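Superoxide dismutase (Porphyromonas gingivalis, PDB 1UES) converts superoxide radicals into dioxygen and hydrogen peroxide at a single manganese or iron ion in each subunit of a homodimer. Local coordinates at residues V18-K21 with E22-E25; F104-F107 with K108-F111; A127-A130 with N131-S135; A162-L165 with T166-R170. The protein carries 1 engineered substitution. One frame throughout, in Å; residues are numbered along the deposited sequence.

Interaction 1 of 4, residues V18-K21 with E22-E25; sequences VISK and ETVE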
loop_
_atom_site.group_PDB
_atom_site.type_symbol
_atom_site.label_atom_id
_atom_site.label_comp_id
_atom_site.label_asym_id
_atom_site.label_seq_id
_atom_site.Cartn_x
_atom_site.Cartn_y
_atom_site.Cartn_z
ATOM N N VAL A 18 1.845 -15.814 -12.868
ATOM C CA VAL A 18 1.105 -14.570 -12.615
ATOM C C VAL A 18 0.940 -14.287 -11.115
ATOM O O VAL A 18 1.079 -13.142 -10.668
ATOM C CB VAL A 18 -0.246 -14.605 -13.362
ATOM C CG1 VAL A 18 -0.987 -13.266 -13.164
ATOM C CG2 VAL A 18 0.000 -14.864 -14.870
ATOM N N ILE A 19 0.599 -15.331 -10.375
ATOM C CA ILE A 19 0.535 -15.271 -8.918
ATOM C C ILE A 19 1.281 -16.572 -8.606
ATOM O O ILE A 19 0.723 -17.664 -8.720
ATOM C CB ILE A 19 -0.912 -15.308 -8.356
ATOM C CG1 ILE A 19 -1.685 -14.085 -8.863
ATOM C CG2 ILE A 19 -0.881 -15.230 -6.808
ATOM C CD1 ILE A 19 -3.115 -13.977 -8.344
ATOM N N SER A 20 2.559 -16.423 -8.269
ATOM C CA SER A 20 3.456 -17.542 -8.002
ATOM C C SER A 20 3.058 -18.312 -6.767
ATOM O O SER A 20 2.257 -17.850 -5.957
ATOM C CB SER A 20 4.885 -17.045 -7.829
ATOM O OG SER A 20 5.009 -16.396 -6.578
ATOM N N LYS A 21 3.643 -19.490 -6.628
ATOM C CA LYS A 21 3.374 -20.340 -5.488
ATOM C C LYS A 21 3.799 -19.590 -4.220
ATOM O O LYS A 21 3.110 -19.628 -3.210
ATOM C CB LYS A 21 4.135 -21.667 -5.624
ATOM C CG LYS A 21 4.381 -22.341 -4.288
ATOM C CD LYS A 21 5.182 -23.639 -4.402
ATOM C CE LYS A 21 5.034 -24.457 -3.090
ATOM N NZ LYS A 21 3.859 -25.364 -3.188
ATOM N N GLU A 22 4.920 -18.883 -4.292
ATOM C CA GLU A 22 5.422 -18.141 -3.153
ATOM C C GLU A 22 4.448 -17.014 -2.805
ATOM O O GLU A 22 4.166 -16.761 -1.630
ATOM C CB GLU A 22 6.819 -17.588 -3.485
ATOM C CG GLU A 22 7.905 -18.688 -3.685
ATOM C CD GLU A 22 8.023 -19.277 -5.130
ATOM O OE1 GLU A 22 7.205 -18.973 -6.049
ATOM O OE2 GLU A 22 8.977 -20.095 -5.342
ATOM N N THR A 23 3.936 -16.338 -3.829
ATOM C CA THR A 23 2.969 -15.272 -3.570
ATOM C C THR A 23 1.697 -15.836 -2.948
ATOM O O THR A 23 1.172 -15.246 -1.985
ATOM C CB THR A 23 2.680 -14.475 -4.845
ATOM O OG1 THR A 23 3.848 -13.705 -5.127
ATOM C CG2 THR A 23 1.531 -13.476 -4.643
ATOM N N VAL A 24 1.184 -16.947 -3.463
ATOM C CA VAL A 24 -0.018 -17.530 -2.858
ATOM C C VAL A 24 0.268 -17.868 -1.376
ATOM O O VAL A 24 -0.555 -17.584 -0.482
ATOM C CB VAL A 24 -0.467 -18.816 -3.613
ATOM C CG1 VAL A 24 -1.565 -19.518 -2.837
ATOM C CG2 VAL A 24 -0.935 -18.463 -5.017
ATOM N N GLU A 25 1.437 -18.448 -1.097
ATOM C CA GLU A 25 1.788 -18.786 0.286
ATOM C C GLU A 25 1.726 -17.557 1.236
ATOM O O GLU A 25 1.198 -17.645 2.352
ATOM C CB GLU A 25 3.181 -19.459 0.323
ATOM C CG GLU A 25 3.920 -19.271 1.632
ATOM C CD GLU A 25 5.122 -20.182 1.782
ATOM O OE1 GLU A 25 5.742 -20.191 2.884
ATOM O OE2 GLU A 25 5.449 -20.889 0.794
HETATM O O HOH W 1 3.634 -13.698 -7.776
HETATM O O HOH W 2 7.930 -15.776 -6.211
HETATM O O HOH W 3 5.641 -20.479 -8.581
#

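Interaction 2 of 4, residues F104-F107 with K108-F111; sequences FEKF and KEEF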
loop_
_atom_site.group_PDB
_atom_site.type_symbol
_atom_site.label_atom_id
_atom_site.label_comp_id
_atom_site.label_asym_id
_atom_site.label_seq_id
_atom_site.Cartn_x
_atom_site.Cartn_y
_atom_site.Cartn_z
ATOM N N PHE A 104 -14.181 -6.265 -25.560
ATOM C CA PHE A 104 -13.468 -6.788 -24.416
ATOM C C PHE A 104 -12.089 -6.114 -24.330
ATOM O O PHE A 104 -11.628 -5.754 -23.242
ATOM C CB PHE A 104 -13.305 -8.298 -24.555
ATOM C CG PHE A 104 -12.570 -8.937 -23.412
ATOM C CD1 PHE A 104 -12.861 -8.589 -22.093
ATOM C CD2 PHE A 104 -11.600 -9.893 -23.653
ATOM C CE1 PHE A 104 -12.185 -9.197 -21.033
ATOM C CE2 PHE A 104 -10.919 -10.508 -22.603
ATOM C CZ PHE A 104 -11.213 -10.158 -21.295
ATOM N N GLU A 105 -11.428 -5.938 -25.475
ATOM C CA GLU A 105 -10.098 -5.319 -25.495
ATOM C C GLU A 105 -10.092 -3.924 -24.920
ATOM O O GLU A 105 -9.201 -3.568 -24.142
ATOM C CB GLU A 105 -9.546 -5.276 -26.918
ATOM C CG GLU A 105 -9.059 -6.613 -27.408
ATOM C CD GLU A 105 -7.987 -7.217 -26.515
ATOM O OE1 GLU A 105 -6.968 -6.539 -26.256
ATOM O OE2 GLU A 105 -8.159 -8.374 -26.069
ATOM N N LYS A 106 -11.078 -3.126 -25.312
ATOM C CA LYS A 106 -11.196 -1.770 -24.810
ATOM C C LYS A 106 -11.465 -1.807 -23.302
ATOM O O LYS A 106 -10.955 -0.982 -22.555
ATOM C CB LYS A 106 -12.339 -1.037 -25.509
ATOM C CG LYS A 106 -12.323 0.465 -25.310
ATOM C CD LYS A 106 -11.029 1.071 -25.851
ATOM C CE LYS A 106 -10.980 2.584 -25.661
ATOM N NZ LYS A 106 -11.777 3.049 -24.486
ATOM N N PHE A 107 -12.269 -2.769 -22.861
ATOM C CA PHE A 107 -12.568 -2.883 -21.447
ATOM C C PHE A 107 -11.284 -3.160 -20.669
ATOM O O PHE A 107 -11.021 -2.527 -19.641
ATOM C CB PHE A 107 -13.550 -4.022 -21.179
ATOM C CG PHE A 107 -13.587 -4.444 -19.732
ATOM C CD1 PHE A 107 -14.056 -3.570 -18.758
ATOM C CD2 PHE A 107 -13.114 -5.692 -19.339
ATOM C CE1 PHE A 107 -14.050 -3.927 -17.409
ATOM C CE2 PHE A 107 -13.106 -6.049 -17.992
ATOM C CZ PHE A 107 -13.579 -5.158 -17.032
ATOM N N LYS A 108 -10.480 -4.095 -21.164
ATOM C CA LYS A 108 -9.245 -4.436 -20.464
ATOM C C LYS A 108 -8.364 -3.206 -20.364
ATOM O O LYS A 108 -7.751 -2.949 -19.324
ATOM C CB LYS A 108 -8.498 -5.548 -21.187
ATOM C CG LYS A 108 -9.238 -6.871 -21.193
ATOM C CD LYS A 108 -8.808 -7.676 -22.398
ATOM C CE LYS A 108 -7.565 -8.454 -22.105
ATOM N NZ LYS A 108 -7.090 -9.138 -23.340
ATOM N N GLU A 109 -8.306 -2.440 -21.445
ATOM C CA GLU A 109 -7.495 -1.234 -21.439
ATOM C C GLU A 109 -7.941 -0.282 -20.321
ATOM O O GLU A 109 -7.115 0.215 -19.565
ATOM C CB GLU A 109 -7.558 -0.550 -22.820
ATOM C CG GLU A 109 -8.201 0.838 -22.816
ATOM C CD GLU A 109 -7.718 1.751 -23.956
ATOM O OE1 GLU A 109 -8.312 2.841 -24.114
ATOM O OE2 GLU A 109 -6.761 1.391 -24.689
ATOM N N GLU A 110 -9.242 -0.038 -20.199
ATOM C CA GLU A 110 -9.740 0.875 -19.176
ATOM C C GLU A 110 -9.554 0.333 -17.776
ATOM O O GLU A 110 -9.221 1.082 -16.855
ATOM C CB GLU A 110 -11.218 1.195 -19.396
ATOM C CG GLU A 110 -11.482 1.812 -20.755
ATOM C CD GLU A 110 -12.944 2.087 -20.996
ATOM O OE1 GLU A 110 -13.659 2.452 -20.031
ATOM O OE2 GLU A 110 -13.384 1.943 -22.157
ATOM N N PHE A 111 -9.764 -0.967 -17.621
ATOM C CA PHE A 111 -9.617 -1.604 -16.315
ATOM C C PHE A 111 -8.150 -1.526 -15.869
ATOM O O PHE A 111 -7.839 -1.102 -14.736
ATOM C CB PHE A 111 -10.105 -3.060 -16.417
ATOM C CG PHE A 111 -10.595 -3.638 -15.106
ATOM C CD1 PHE A 111 -9.837 -4.584 -14.430
ATOM C CD2 PHE A 111 -11.814 -3.240 -14.561
ATOM C CE1 PHE A 111 -10.295 -5.136 -13.211
ATOM C CE2 PHE A 111 -12.285 -3.780 -13.341
ATOM C CZ PHE A 111 -11.522 -4.732 -12.666
#

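Interaction 3 of 4, residues A127-A130 with N131-S135; sequences ASDA and NGKLS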
loop_
_atom_site.group_PDB
_atom_site.type_symbol
_atom_site.label_atom_id
_atom_site.label_comp_id
_atom_site.label_asym_id
_atom_site.label_seq_id
_atom_site.Cartn_x
_atom_site.Cartn_y
_atom_site.Cartn_z
ATOM N N ALA A 127 -18.020 -3.811 -11.337
ATOM C CA ALA A 127 -19.227 -4.014 -10.550
ATOM C C ALA A 127 -20.487 -3.793 -11.401
ATOM O O ALA A 127 -20.423 -3.196 -12.473
ATOM C CB ALA A 127 -19.228 -3.058 -9.359
ATOM N N SER A 128 -21.624 -4.325 -10.956
ATOM C CA SER A 128 -22.872 -4.114 -11.692
ATOM C C SER A 128 -23.955 -3.619 -10.725
ATOM O O SER A 128 -23.861 -3.842 -9.507
ATOM C CB SER A 128 -23.351 -5.411 -12.363
ATOM O OG SER A 128 -23.593 -6.443 -11.422
ATOM N N ASP A 129 -24.952 -2.906 -11.245
ATOM C CA ASP A 129 -26.053 -2.479 -10.398
ATOM C C ASP A 129 -27.164 -3.508 -10.625
ATOM O O ASP A 129 -26.934 -4.523 -11.291
ATOM C CB ASP A 129 -26.514 -1.024 -10.695
ATOM C CG ASP A 129 -27.152 -0.841 -12.080
ATOM O OD1 ASP A 129 -27.434 -1.833 -12.768
ATOM O OD2 ASP A 129 -27.377 0.340 -12.478
ATOM N N ALA A 130 -28.342 -3.283 -10.058
ATOM C CA ALA A 130 -29.435 -4.253 -10.198
ATOM C C ALA A 130 -29.947 -4.387 -11.630
ATOM O O ALA A 130 -30.652 -5.348 -11.956
ATOM C CB ALA A 130 -30.596 -3.881 -9.252
ATOM N N ASN A 131 -29.619 -3.432 -12.495
ATOM C CA ASN A 131 -30.073 -3.506 -13.882
ATOM C C ASN A 131 -29.004 -4.025 -14.833
ATOM O O ASN A 131 -29.195 -4.001 -16.053
ATOM C CB ASN A 131 -30.556 -2.136 -14.374
ATOM C CG ASN A 131 -31.483 -1.459 -13.391
ATOM O OD1 ASN A 131 -31.208 -0.342 -12.925
ATOM N ND2 ASN A 131 -32.588 -2.128 -13.056
ATOM N N GLY A 132 -27.883 -4.478 -14.281
ATOM C CA GLY A 132 -26.808 -4.997 -15.104
ATOM C C GLY A 132 -25.845 -3.943 -15.626
ATOM O O GLY A 132 -24.954 -4.270 -16.396
ATOM N N LYS A 133 -26.011 -2.689 -15.226
ATOM C CA LYS A 133 -25.109 -1.650 -15.709
ATOM C C LYS A 133 -23.766 -1.873 -15.036
ATOM O O LYS A 133 -23.708 -2.056 -13.819
ATOM C CB LYS A 133 -25.628 -0.257 -15.372
ATOM C CG LYS A 133 -24.782 0.840 -16.038
ATOM C CD LYS A 133 -24.804 2.129 -15.253
ATOM C CE LYS A 133 -24.820 3.343 -16.190
ATOM N NZ LYS A 133 -25.206 2.931 -17.567
ATOM N N LEU A 134 -22.704 -1.853 -15.838
ATOM C CA LEU A 134 -21.361 -2.098 -15.350
ATOM C C LEU A 134 -20.611 -0.816 -15.083
ATOM O O LEU A 134 -20.818 0.199 -15.760
ATOM C CB LEU A 134 -20.565 -2.913 -16.377
ATOM C CG LEU A 134 -21.142 -4.252 -16.846
ATOM C CD1 LEU A 134 -20.351 -4.762 -18.072
ATOM C CD2 LEU A 134 -21.060 -5.272 -15.686
ATOM N N SER A 135 -19.721 -0.875 -14.104
ATOM C CA SER A 135 -18.889 0.266 -13.771
ATOM C C SER A 135 -17.545 -0.227 -13.307
ATOM O O SER A 135 -17.424 -1.338 -12.794
ATOM C CB SER A 135 -19.510 1.102 -12.650
ATOM O OG SER A 135 -19.684 0.350 -11.451
HETATM O O HOH W 4 -29.159 0.975 -14.423
#

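Interaction 4 of 4, residues A162-L165 with T166-R170; sequences AYYL and TYQNR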
loop_
_atom_site.group_PDB
_atom_site.type_symbol
_atom_site.label_atom_id
_atom_site.label_comp_id
_atom_site.label_asym_id
_atom_site.label_seq_id
_atom_site.Cartn_x
_atom_site.Cartn_y
_atom_site.Cartn_z
ATOM N N ALA A 162 0.403 -8.078 -3.597
ATOM C CA ALA A 162 -0.210 -8.972 -4.556
ATOM C C ALA A 162 0.721 -9.295 -5.706
ATOM O O ALA A 162 0.549 -10.278 -6.360
ATOM C CB ALA A 162 -1.494 -8.339 -5.091
ATOM N N TYR A 163 1.748 -8.479 -5.911
ATOM C CA TYR A 163 2.569 -8.711 -7.094
ATOM C C TYR A 163 4.035 -8.397 -6.911
ATOM O O TYR A 163 4.833 -8.702 -7.786
ATOM C CB TYR A 163 2.032 -7.835 -8.263
ATOM C CG TYR A 163 1.972 -6.326 -8.005
ATOM C CD1 TYR A 163 3.127 -5.521 -8.131
ATOM C CD2 TYR A 163 0.797 -5.697 -7.595
ATOM C CE1 TYR A 163 3.102 -4.146 -7.858
ATOM C CE2 TYR A 163 0.750 -4.341 -7.316
ATOM C CZ TYR A 163 1.913 -3.553 -7.453
ATOM O OH TYR A 163 1.904 -2.197 -7.266
ATOM N N TYR A 164 4.418 -7.815 -5.791
ATOM C CA TYR A 164 5.805 -7.397 -5.664
ATOM C C TYR A 164 6.868 -8.485 -5.786
ATOM O O TYR A 164 7.946 -8.251 -6.329
ATOM C CB TYR A 164 6.000 -6.625 -4.353
ATOM C CG TYR A 164 6.986 -5.508 -4.546
ATOM C CD1 TYR A 164 6.607 -4.341 -5.184
ATOM C CD2 TYR A 164 8.317 -5.655 -4.177
ATOM C CE1 TYR A 164 7.529 -3.321 -5.471
ATOM C CE2 TYR A 164 9.254 -4.643 -4.453
ATOM C CZ TYR A 164 8.840 -3.477 -5.113
ATOM O OH TYR A 164 9.757 -2.506 -5.481
ATOM N N LEU A 165 6.571 -9.675 -5.295
ATOM C CA LEU A 165 7.601 -10.722 -5.332
ATOM C C LEU A 165 7.988 -11.088 -6.741
ATOM O O LEU A 165 9.155 -11.423 -6.990
ATOM C CB LEU A 165 7.144 -11.983 -4.610
ATOM C CG LEU A 165 6.956 -11.909 -3.090
ATOM C CD1 LEU A 165 6.582 -13.304 -2.557
ATOM C CD2 LEU A 165 8.213 -11.409 -2.417
ATOM N N THR A 166 7.034 -11.009 -7.660
ATOM C CA THR A 166 7.293 -11.383 -9.057
ATOM C C THR A 166 7.509 -10.194 -10.001
ATOM O O THR A 166 8.329 -10.275 -10.924
ATOM C CB THR A 166 6.108 -12.243 -9.619
ATOM O OG1 THR A 166 6.014 -13.482 -8.899
ATOM C CG2 THR A 166 6.307 -12.550 -11.091
ATOM N N TYR A 167 6.754 -9.117 -9.793
ATOM C CA TYR A 167 6.782 -7.942 -10.667
ATOM C C TYR A 167 7.419 -6.687 -10.117
ATOM O O TYR A 167 7.601 -5.714 -10.867
ATOM C CB TYR A 167 5.367 -7.561 -11.058
ATOM C CG TYR A 167 4.635 -8.625 -11.819
ATOM C CD1 TYR A 167 4.602 -8.596 -13.213
ATOM C CD2 TYR A 167 4.006 -9.694 -11.157
ATOM C CE1 TYR A 167 3.973 -9.595 -13.941
ATOM C CE2 TYR A 167 3.368 -10.704 -11.893
ATOM C CZ TYR A 167 3.363 -10.651 -13.279
ATOM O OH TYR A 167 2.765 -11.655 -14.039
ATOM N N GLN A 168 7.701 -6.697 -8.815
ATOM C CA GLN A 168 8.228 -5.520 -8.146
ATOM C C GLN A 168 7.393 -4.284 -8.515
ATOM O O GLN A 168 6.185 -4.308 -8.378
ATOM C CB GLN A 168 9.715 -5.312 -8.467
ATOM C CG GLN A 168 10.593 -6.438 -7.903
ATOM C CD GLN A 168 10.657 -7.627 -8.835
ATOM O OE1 GLN A 168 10.923 -7.464 -10.021
ATOM N NE2 GLN A 168 10.387 -8.827 -8.315
ATOM N N ASN A 169 8.003 -3.216 -9.015
ATOM C CA ASN A 169 7.224 -2.014 -9.306
ATOM C C ASN A 169 6.370 -2.053 -10.565
ATOM O O ASN A 169 5.609 -1.116 -10.837
ATOM C CB ASN A 169 8.154 -0.809 -9.395
ATOM C CG ASN A 169 9.132 -0.920 -10.544
ATOM O OD1 ASN A 169 9.179 -0.041 -11.412
ATOM N ND2 ASN A 169 9.936 -1.990 -10.551
ATOM N N ARG A 170 6.505 -3.130 -11.321
ATOM C CA ARG A 170 5.769 -3.284 -12.581
ATOM C C ARG A 170 4.288 -3.666 -12.408
ATOM O O ARG A 170 3.841 -4.723 -12.867
ATOM C CB ARG A 170 6.523 -4.284 -13.488
ATOM C CG ARG A 170 8.005 -3.892 -13.703
ATOM C CD ARG A 170 8.753 -4.857 -14.657
ATOM N NE ARG A 170 8.905 -6.196 -14.110
ATOM C CZ ARG A 170 8.155 -7.241 -14.458
ATOM N NH1 ARG A 170 7.191 -7.116 -15.368
ATOM N NH2 ARG A 170 8.353 -8.405 -13.884
#

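Interaction 1 of 4, residues V18-K21 with E22-E25
Ser-20 caps the N terminus of helix 21-42: its OG accepts from Thr-23 N at 3.0 Å, and the N-H...O angle of 161° makes this a sound N-cap bond. A chi1 of 73° sets OG between the backbone N and the carbonyl carbon, facing forward to the amide of Thr-23. Two main-chain bonds begin the regular helix, Val-24 N to Ser-20 O and Glu-25 N to Lys-21 O, both 2.9 Å long.

Water extends the cap. One molecule accepts from Ser-20 N at 3.0 Å and also bonds Thr-23 OG1, joining the residue at the cap to the one three places on. Glu-22 folds its OE1 back to the start of the helix, where two further waters, held by Ser-20 OG and Lys-21 N, each donate a weak bond to it.

Thr-23 packs against Leu-165 of helix 164-167, and its side chain lies about 4 Å from that of the metal ligand His-27, so the capped turn adjoins the manganese site. The apolar contribution comes from Ile-19, just ahead of the cap. Ile-19 CG2, anti to its own backbone N, touches two branches of the first turn, 3.7 Å from Thr-23 CG2 and 3.7 Å from Val-24 CG2, meeting both side chains at about a right angle.

Interaction 2 of 4, residues F104-F107 with K108-F111
Lys-106 NZ is shared by two carboxylates of the next turn, at 3.0 Å from Glu-110 OE2 and 3.5 Å from Glu-109 OE1, which makes the three residues a salt-bridge network. The shorter bond reaches OE2 from above the carboxylate plane, 38° out of it. A bend at chi2 brings Lys-106 CE to 3.1 Å from Glu-109 OE1, and another at chi4 sets the direction of NZ.

A second salt bridge runs from Lys-108 NZ to Glu-105 OE2 (3.0 Å), on the syn side but tilted 28° from the carboxylate plane. The methylene chain behind that ammonium crosses the Phe-104 ring: CD stands 3.6 Å from the centroid, a CH-pi contact over the face. The ammonium also has a cation-pi partner in Trp-179.

On the buried side, Phe-107 and Phe-111 lie side by side, with Phe-107 CZ 3.6 Å from Phe-111 CD2 and their planes at 41°. Leu-126 and Ile-136 of the sheet pack against both rings, and Phe-156 meets Phe-111 edge-to-face. Backbone bonds such as Phe-111 N to Phe-107 O (2.8 Å) set the i to i+4 spacing. The whole is an amphipathic alpha-helix of the C-terminal domain, with charged pairs along one side and Phe-107 and Phe-111 turned to the sheet.

Interaction 3 of 4, residues A127-A130 with N131-S135
Ala-127 and Ser-135 form an antiparallel hydrogen-bonded pair, Ala-127 N to Ser-135 O and Ser-135 N to Ala-127 O both 2.9 Å, Asp-129 N to Lys-133 O continues the pairing, and the chain reverses through a type I turn that Gly-132 N closes on Asp-129 O at 3.1 Å, the positive phi of Gly-132 (86°) leading into the returning strand.

Asp-129 organises the loop through its side chain. With chi1 at 67° the carboxylate folds over the turn, where OD1 accepts from Asn-131 N at 2.7 Å and from Lys-133 N at 3.0 Å. The first of these bonds makes an Asx turn, superposed on the type I turn. The two donors reach OD1 from opposite faces of the carboxylate plane, about 50° out of it on each side. OD2 lies beside Lys-133 CB, and a water bridges it to Asn-131 OD1.

Ser-128 and Leu-134 are a non-hydrogen-bonded pair, and Ser-128 CB and Leu-134 CD2 pack 4.0 Å apart on one face of this beta hairpin. Both residues touch Leu-153 and Tyr-191, and Leu-134 reaches helix 91-101. Ser-135 lies on the other face, with OG bonded to Glu-137. Two amide donors on one carboxylate oxygen would favour the charged form of Asp-129 and fix its rotation, so a side chain as well as the main chain holds the turn.

Interaction 4 of 4, residues A162-L165 with T166-R170
Tyr-163 O takes two amide donors. Tyr-167 N approaches nearly in line with the carbonyl at 2.8 Å, whereas Thr-166 N, at 3.2 Å, comes from above the carbonyl plane. Both bonds fall within the single turn of helix 164-167, whose N-cap position Tyr-163 occupies. Tyr-164 O receives Gln-168 N at 2.9 Å, from above the carbonyl plane, and a weak bond from Gln-168 NE2; the glutamine chain reaches back to it through a bend at chi2.

Where the helix ends, Gln-168 takes positive phi (48°), and a type II' turn from Tyr-167 to Arg-170 follows. This change of direction carries the Gln-168 backbone across the Tyr-164 ring: CA lies 3.5 Å from the centroid and 10° off the normal, a CH-pi contact over the face. Ring and side-chain amide planes stand 87° apart. The Gln-168 carbonyl then turns to the Tyr-163 ring, its O 3.1 Å from CE1, at the edge and in the ring plane. Farther round, Tyr-167 CD2 packs at 4.0 Å from Tyr-163 CB.

The three phenols have partners beyond the turn: Tyr-163 OH bonds Arg-171 NE, Tyr-167 OH bonds Asp-177, and Tyr-164 OH bonds His-31 of the second subunit. Gln-168 also packs on Phe-26 of that subunit, placing the turn at the dimer interface. The turn follows the metal ligand His-161, lies against helix 21-42 through Ala-162 on His-27, and leads into helix 171-178.

All four interactions are local and lie in series along the chain, none nesting or crossing. Interaction 1 starts helix 21-42 in the alpha-hairpin domain; the other three belong to the C-terminal domain. Interaction 2 spans the first turns of helix 104-116, which leads to strand 122-128, and interaction 3 closes the hairpin between that strand and strand 134-140, its centre about 16 Å from that of interaction 2. Interaction 4 forms the turn after the last metal ligand. Interactions 1 and 4 touch, Val-18 O lying 3.6 Å from Tyr-167 CE2, and so join the two domains near the manganese; interaction 3 sits across the chain's centre from both.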